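Local coordinates for protein sorting nexin-21 (Mus musculus, PDB 4YMR) that binds membranes rich in phosphatidylinositol 3-phosphate and phosphatidylinositol 4,5-bisphosphate and may act in intracellular trafficking, represented here by its domain-swapped PXB/TPR domain, at residues Ser20-Gly25 with Ala61-Glu66; Ala99-Ser104 with Gln113-Leu118. All blocks are in the same frame, centred on the assembly; numbering follows the deposited sequence.

Contact 1 (Ser20-Gly25 with Ala61-Glu66); sequences SLTCTG and AVCHQE
Thr22 meets Val62 and Cys63 where helix 12-24 packs beside helix 52-66, two helices of the all-helical PXB/TPR domain, with helix 27-43 between them in sequence. The two branches of Thr22 divide the work. With OG1 beside the backbone N (chi1 -58°), the methyl CG2 stands anti to that N and comes within 4.2 Å of Val62 CG1, a plain methyl-to-methyl touch. The hydroxyl branch turns to the other neighbour, and OG1 lies 3.8 Å from Cys63 SG. That thiol is thrown back beside its own backbone N, anti to the carbonyl carbon, a setting that carries it across to the threonine although the CB of Cys63 does not point straight at helix 12-24. The buried hydroxyl finds its hydrogen-bond partners elsewhere, in Ala18 O one turn earlier and Trp34 NE1 of helix 27-43, whose Ala30 also packs on Thr22. Leu138 of the second subunit packs on Thr22 as well. At the end of helix 12-24, Gly25 turns away with positive phi. There Leu21 O is gripped twice from the same face of its plane, by Gly25 N at 3.0 Å and by Thr24 OG1 at 3.2 Å, the hydroxyl standing 37° out of the carbonyl plane.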
loop_
_atom_site.group_PDB
_atom_site.type_symbol
_atom_site.label_atom_id
_atom_site.label_comp_id
_atom_site.label_asym_id
_atom_site.label_seq_id
_atom_site.Cartn_x
_atom_site.Cartn_y
_atom_site.Cartn_z
ATOM N N SER A 20 12.436 14.404 -1.721
ATOM C CA SER A 20 12.797 15.791 -1.417
ATOM C C SER A 20 13.439 16.457 -2.624
ATOM O O SER A 20 13.098 17.586 -2.976
ATOM C CB SER A 20 13.693 15.903 -0.172
ATOM O OG SER A 20 14.927 15.230 -0.339
ATOM N N LEU A 21 14.356 15.738 -3.265
ATOM C CA LEU A 21 15.000 16.202 -4.488
ATOM C C LEU A 21 13.991 16.588 -5.576
ATOM O O LEU A 21 14.165 17.598 -6.251
ATOM C CB LEU A 21 15.978 15.137 -5.011
ATOM C CG LEU A 21 17.255 14.933 -4.194
ATOM C CD1 LEU A 21 18.101 13.796 -4.762
ATOM C CD2 LEU A 21 18.066 16.226 -4.137
ATOM N N THR A 22 12.939 15.785 -5.724
ATOM C CA THR A 22 11.886 16.023 -6.716
ATOM C C THR A 22 11.044 17.245 -6.354
ATOM O O THR A 22 10.621 18.011 -7.224
ATOM C CB THR A 22 10.956 14.774 -6.860
ATOM O OG1 THR A 22 11.731 13.628 -7.231
ATOM C CG2 THR A 22 9.881 14.998 -7.911
ATOM N N CYS A 23 10.799 17.420 -5.061
ATOM C CA CYS A 23 10.008 18.549 -4.601
ATOM C C CYS A 23 10.765 19.868 -4.710
ATOM O O CYS A 23 10.152 20.910 -4.922
ATOM C CB CYS A 23 9.460 18.311 -3.192
ATOM S SG CYS A 23 8.045 17.191 -3.230
ATOM N N THR A 24 12.092 19.822 -4.595
ATOM C CA THR A 24 12.895 21.019 -4.840
ATOM C C THR A 24 13.057 21.341 -6.346
ATOM O O THR A 24 13.070 22.508 -6.736
ATOM C CB THR A 24 14.251 21.022 -4.044
ATOM O OG1 THR A 24 15.180 20.090 -4.610
ATOM C CG2 THR A 24 14.013 20.684 -2.572
ATOM N N GLY A 25 13.153 20.315 -7.187
ATOM C CA GLY A 25 13.214 20.514 -8.626
ATOM C C GLY A 25 14.486 19.960 -9.240
ATOM O O GLY A 25 14.807 20.244 -10.392
ATOM N N ALA A 61 8.019 8.797 -13.514
ATOM C CA ALA A 61 7.223 9.423 -14.563
ATOM C C ALA A 61 7.371 10.949 -14.558
ATOM O O ALA A 61 7.546 11.563 -15.604
ATOM C CB ALA A 61 5.756 9.014 -14.440
ATOM N N VAL A 62 7.326 11.540 -13.369
ATOM C CA VAL A 62 7.521 12.976 -13.197
ATOM C C VAL A 62 8.892 13.452 -13.643
ATOM O O VAL A 62 9.011 14.438 -14.391
ATOM C CB VAL A 62 7.235 13.412 -11.736
ATOM C CG1 VAL A 62 7.684 14.835 -11.495
ATOM C CG2 VAL A 62 5.753 13.291 -11.461
ATOM N N CYS A 63 9.921 12.730 -13.202
ATOM C CA CYS A 63 11.283 13.101 -13.518
ATOM C C CYS A 63 11.547 12.921 -15.008
ATOM O O CYS A 63 12.130 13.796 -15.643
ATOM C CB CYS A 63 12.301 12.334 -12.663
ATOM S SG CYS A 63 12.318 12.809 -10.926
ATOM N N HIS A 64 11.113 11.802 -15.573
ATOM C CA HIS A 64 11.251 11.634 -17.012
ATOM C C HIS A 64 10.544 12.757 -17.784
ATOM O O HIS A 64 11.118 13.306 -18.712
ATOM C CB HIS A 64 10.838 10.232 -17.459
ATOM C CG HIS A 64 11.884 9.194 -17.182
ATOM N ND1 HIS A 64 11.579 7.948 -16.671
ATOM C CD2 HIS A 64 13.228 9.222 -17.334
ATOM C CE1 HIS A 64 12.699 7.247 -16.533
ATOM N NE2 HIS A 64 13.712 8.002 -16.923
ATOM N N GLN A 65 9.332 13.136 -17.383
ATOM C CA GLN A 65 8.628 14.211 -18.092
ATOM C C GLN A 65 9.338 15.545 -18.022
ATOM O O GLN A 65 9.365 16.291 -18.996
ATOM C CB GLN A 65 7.233 14.398 -17.532
ATOM C CG GLN A 65 6.224 13.447 -18.092
ATOM C CD GLN A 65 4.859 13.692 -17.521
ATOM O OE1 GLN A 65 4.135 14.581 -17.972
ATOM N NE2 GLN A 65 4.504 12.921 -16.506
ATOM N N GLU A 66 9.887 15.847 -16.850
ATOM C CA GLU A 66 10.634 17.081 -16.650
ATOM C C GLU A 66 11.940 17.137 -17.445
ATOM O O GLU A 66 12.482 18.241 -17.657
ATOM C CB GLU A 66 10.913 17.337 -15.159
ATOM C CG GLU A 66 9.638 17.461 -14.295
ATOM C CD GLU A 66 8.814 18.737 -14.544
ATOM O OE1 GLU A 66 9.210 19.582 -15.369
ATOM O OE2 GLU A 66 7.755 18.901 -13.900
#

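Contact 2 (Ala99-Ser104 with Gln113-Leu118); sequences AHVRLS and QSEAQL
The imidazole of His100 meets Ser114 OG obliquely, while one face carries Ser104 OG from the next turn of its own helix, 3.9 Å above the plane and offset toward the rim; that hydroxyl is hydrogen-bonded to Arg74 NE of the second subunit. ND1 gives Ser114 OG a weak hydrogen bond, 2.8 Å long but bent to 122° at the hydrogen. The ring reaches across because CG stands anti to the backbone N (chi1 -165°), and Ser114 CB follows at 3.5 Å from ND1. A leucine in place of His100 would probably leave Ser114 OG without this N-H donor and put a nonpolar branch against the hydroxyl.

Val101 fills the rest of the interface. Its CG2 methyl rests 3.7 Å from Ser114 CB and 3.8 Å from Glu115 N, and CG1 lies 4.1 Å from Glu115 OE2. The extended glutamate chain crosses the valine at about a right angle, and its carboxylate is paired with Lys111 in a salt bridge, which ties the charge to the loop before helix 112-122.

The two segments run antiparallel, at 148° with axes 9.1 Å apart, an antiparallel helical hairpin consistent with the tetratricopeptide-repeat character of the domain. Helix 93-106 and helix 112-122 are joined by a short connection, and the second subunit closes over them: its Ser77 packs on His100, its Leu81 on Ser114 and its Ala73 on Leu103, all three from its helix 70-85.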
loop_
_atom_site.group_PDB
_atom_site.type_symbol
_atom_site.label_atom_id
_atom_site.label_comp_id
_atom_site.label_asym_id
_atom_site.label_seq_id
_atom_site.Cartn_x
_atom_site.Cartn_y
_atom_site.Cartn_z
ATOM N N ALA A 99 -6.688 -14.559 10.680
ATOM C CA ALA A 99 -6.801 -14.169 12.077
ATOM C C ALA A 99 -8.269 -14.018 12.459
ATOM O O ALA A 99 -8.663 -14.327 13.578
ATOM C CB ALA A 99 -6.040 -12.882 12.335
ATOM N N HIS A 100 -9.072 -13.545 11.512
ATOM C CA HIS A 100 -10.517 -13.411 11.710
ATOM C C HIS A 100 -11.248 -14.747 11.804
ATOM O O HIS A 100 -12.172 -14.888 12.606
ATOM C CB HIS A 100 -11.143 -12.562 10.598
ATOM C CG HIS A 100 -12.528 -12.085 10.909
ATOM N ND1 HIS A 100 -13.656 -12.707 10.414
ATOM C CD2 HIS A 100 -12.963 -11.052 11.668
ATOM C CE1 HIS A 100 -14.727 -12.068 10.856
ATOM N NE2 HIS A 100 -14.341 -11.063 11.613
ATOM N N VAL A 101 -10.855 -15.715 10.981
ATOM C CA VAL A 101 -11.444 -17.058 11.046
ATOM C C VAL A 101 -11.087 -17.718 12.369
ATOM O O VAL A 101 -11.937 -18.312 13.020
ATOM C CB VAL A 101 -10.962 -17.969 9.900
ATOM C CG1 VAL A 101 -11.290 -19.434 10.210
ATOM C CG2 VAL A 101 -11.594 -17.560 8.606
ATOM N N ARG A 102 -9.818 -17.604 12.753
ATOM C CA ARG A 102 -9.339 -18.157 14.008
ATOM C C ARG A 102 -9.998 -17.488 15.229
ATOM O O ARG A 102 -10.451 -18.174 16.144
ATOM C CB ARG A 102 -7.809 -18.070 14.068
ATOM C CG ARG A 102 -7.238 -18.203 15.466
ATOM C CD ARG A 102 -5.733 -18.332 15.433
ATOM N NE ARG A 102 -5.308 -19.729 15.360
ATOM C CZ ARG A 102 -5.034 -20.372 14.228
ATOM N NH1 ARG A 102 -5.143 -19.738 13.064
ATOM N NH2 ARG A 102 -4.648 -21.645 14.265
ATOM N N LEU A 103 -10.077 -16.157 15.231
ATOM C CA LEU A 103 -10.646 -15.420 16.367
ATOM C C LEU A 103 -12.161 -15.613 16.517
ATOM O O LEU A 103 -12.706 -15.457 17.618
ATOM C CB LEU A 103 -10.268 -13.927 16.317
ATOM C CG LEU A 103 -8.789 -13.597 16.603
ATOM C CD1 LEU A 103 -8.369 -12.201 16.123
ATOM C CD2 LEU A 103 -8.475 -13.773 18.092
ATOM N N SER A 104 -12.834 -15.950 15.413
ATOM C CA SER A 104 -14.263 -16.281 15.426
ATOM C C SER A 104 -14.528 -17.616 16.128
ATOM O O SER A 104 -15.545 -17.776 16.799
ATOM C CB SER A 104 -14.832 -16.319 14.006
ATOM O OG SER A 104 -14.955 -15.019 13.468
ATOM N N GLN A 113 -17.870 -16.444 5.999
ATOM C CA GLN A 113 -17.712 -15.431 4.965
ATOM C C GLN A 113 -16.244 -15.100 4.856
ATOM O O GLN A 113 -15.731 -14.806 3.779
ATOM C CB GLN A 113 -18.522 -14.178 5.286
ATOM C CG GLN A 113 -19.065 -13.472 4.050
ATOM C CD GLN A 113 -20.216 -14.231 3.389
ATOM O OE1 GLN A 113 -20.628 -15.302 3.849
ATOM N NE2 GLN A 113 -20.746 -13.666 2.307
ATOM N N SER A 114 -15.578 -15.162 5.997
ATOM C CA SER A 114 -14.144 -14.982 6.064
ATOM C C SER A 114 -13.420 -16.208 5.506
ATOM O O SER A 114 -12.352 -16.094 4.905
ATOM C CB SER A 114 -13.730 -14.732 7.508
ATOM O OG SER A 114 -13.503 -13.355 7.695
ATOM N N GLU A 115 -14.016 -17.377 5.722
ATOM C CA GLU A 115 -13.510 -18.628 5.174
ATOM C C GLU A 115 -13.626 -18.609 3.663
ATOM O O GLU A 115 -12.630 -18.702 2.955
ATOM C CB GLU A 115 -14.317 -19.802 5.716
ATOM C CG GLU A 115 -13.493 -20.931 6.271
ATOM C CD GLU A 115 -14.305 -21.808 7.203
ATOM O OE1 GLU A 115 -15.448 -22.168 6.840
ATOM O OE2 GLU A 115 -13.810 -22.117 8.308
ATOM N N ALA A 116 -14.856 -18.478 3.179
ATOM C CA ALA A 116 -15.137 -18.533 1.751
ATOM C C ALA A 116 -14.289 -17.551 0.967
ATOM O O ALA A 116 -13.957 -17.799 -0.191
ATOM C CB ALA A 116 -16.610 -18.279 1.486
ATOM N N GLN A 117 -13.923 -16.445 1.605
ATOM C CA GLN A 117 -13.108 -15.433 0.941
ATOM C C GLN A 117 -11.648 -15.858 0.890
ATOM O O GLN A 117 -10.959 -15.593 -0.090
ATOM C CB GLN A 117 -13.248 -14.076 1.632
ATOM C CG GLN A 117 -12.487 -12.951 0.928
ATOM C CD GLN A 117 -12.762 -11.578 1.530
ATOM O OE1 GLN A 117 -13.703 -11.400 2.314
ATOM N NE2 GLN A 117 -11.939 -10.601 1.163
ATOM N N LEU A 118 -11.184 -16.511 1.953
ATOM C CA LEU A 118 -9.830 -17.068 1.992
ATOM C C LEU A 118 -9.685 -18.306 1.086
ATOM O O LEU A 118 -8.593 -18.618 0.641
ATOM C CB LEU A 118 -9.400 -17.390 3.433
ATOM C CG LEU A 118 -7.932 -17.808 3.632
ATOM C CD1 LEU A 118 -6.988 -16.676 3.248
ATOM C CD2 LEU A 118 -7.648 -18.279 5.050
#

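Overall arrangement
Contacts 1 and 2 share no helix and do not touch: their centres lie 44 Å apart, their nearest atoms about 31 Å, on opposite sides of the chain's centre. All the touching residues of contact 1 are buried, whereas contact 2 is only partly so. Contact 1 joins helices separated by another in sequence and is small, 91 Å², met by a methyl pair and a hydroxyl beside a thiol. Contact 2 brings together successive helices over 189 Å² and adds a weak hydrogen bond from an imidazole and a carboxylate. Both meet the second subunit, contact 1 mainly at its helix 134-140 and contact 2 mainly at its helix 70-85, consistent with the domain-swapped dimer.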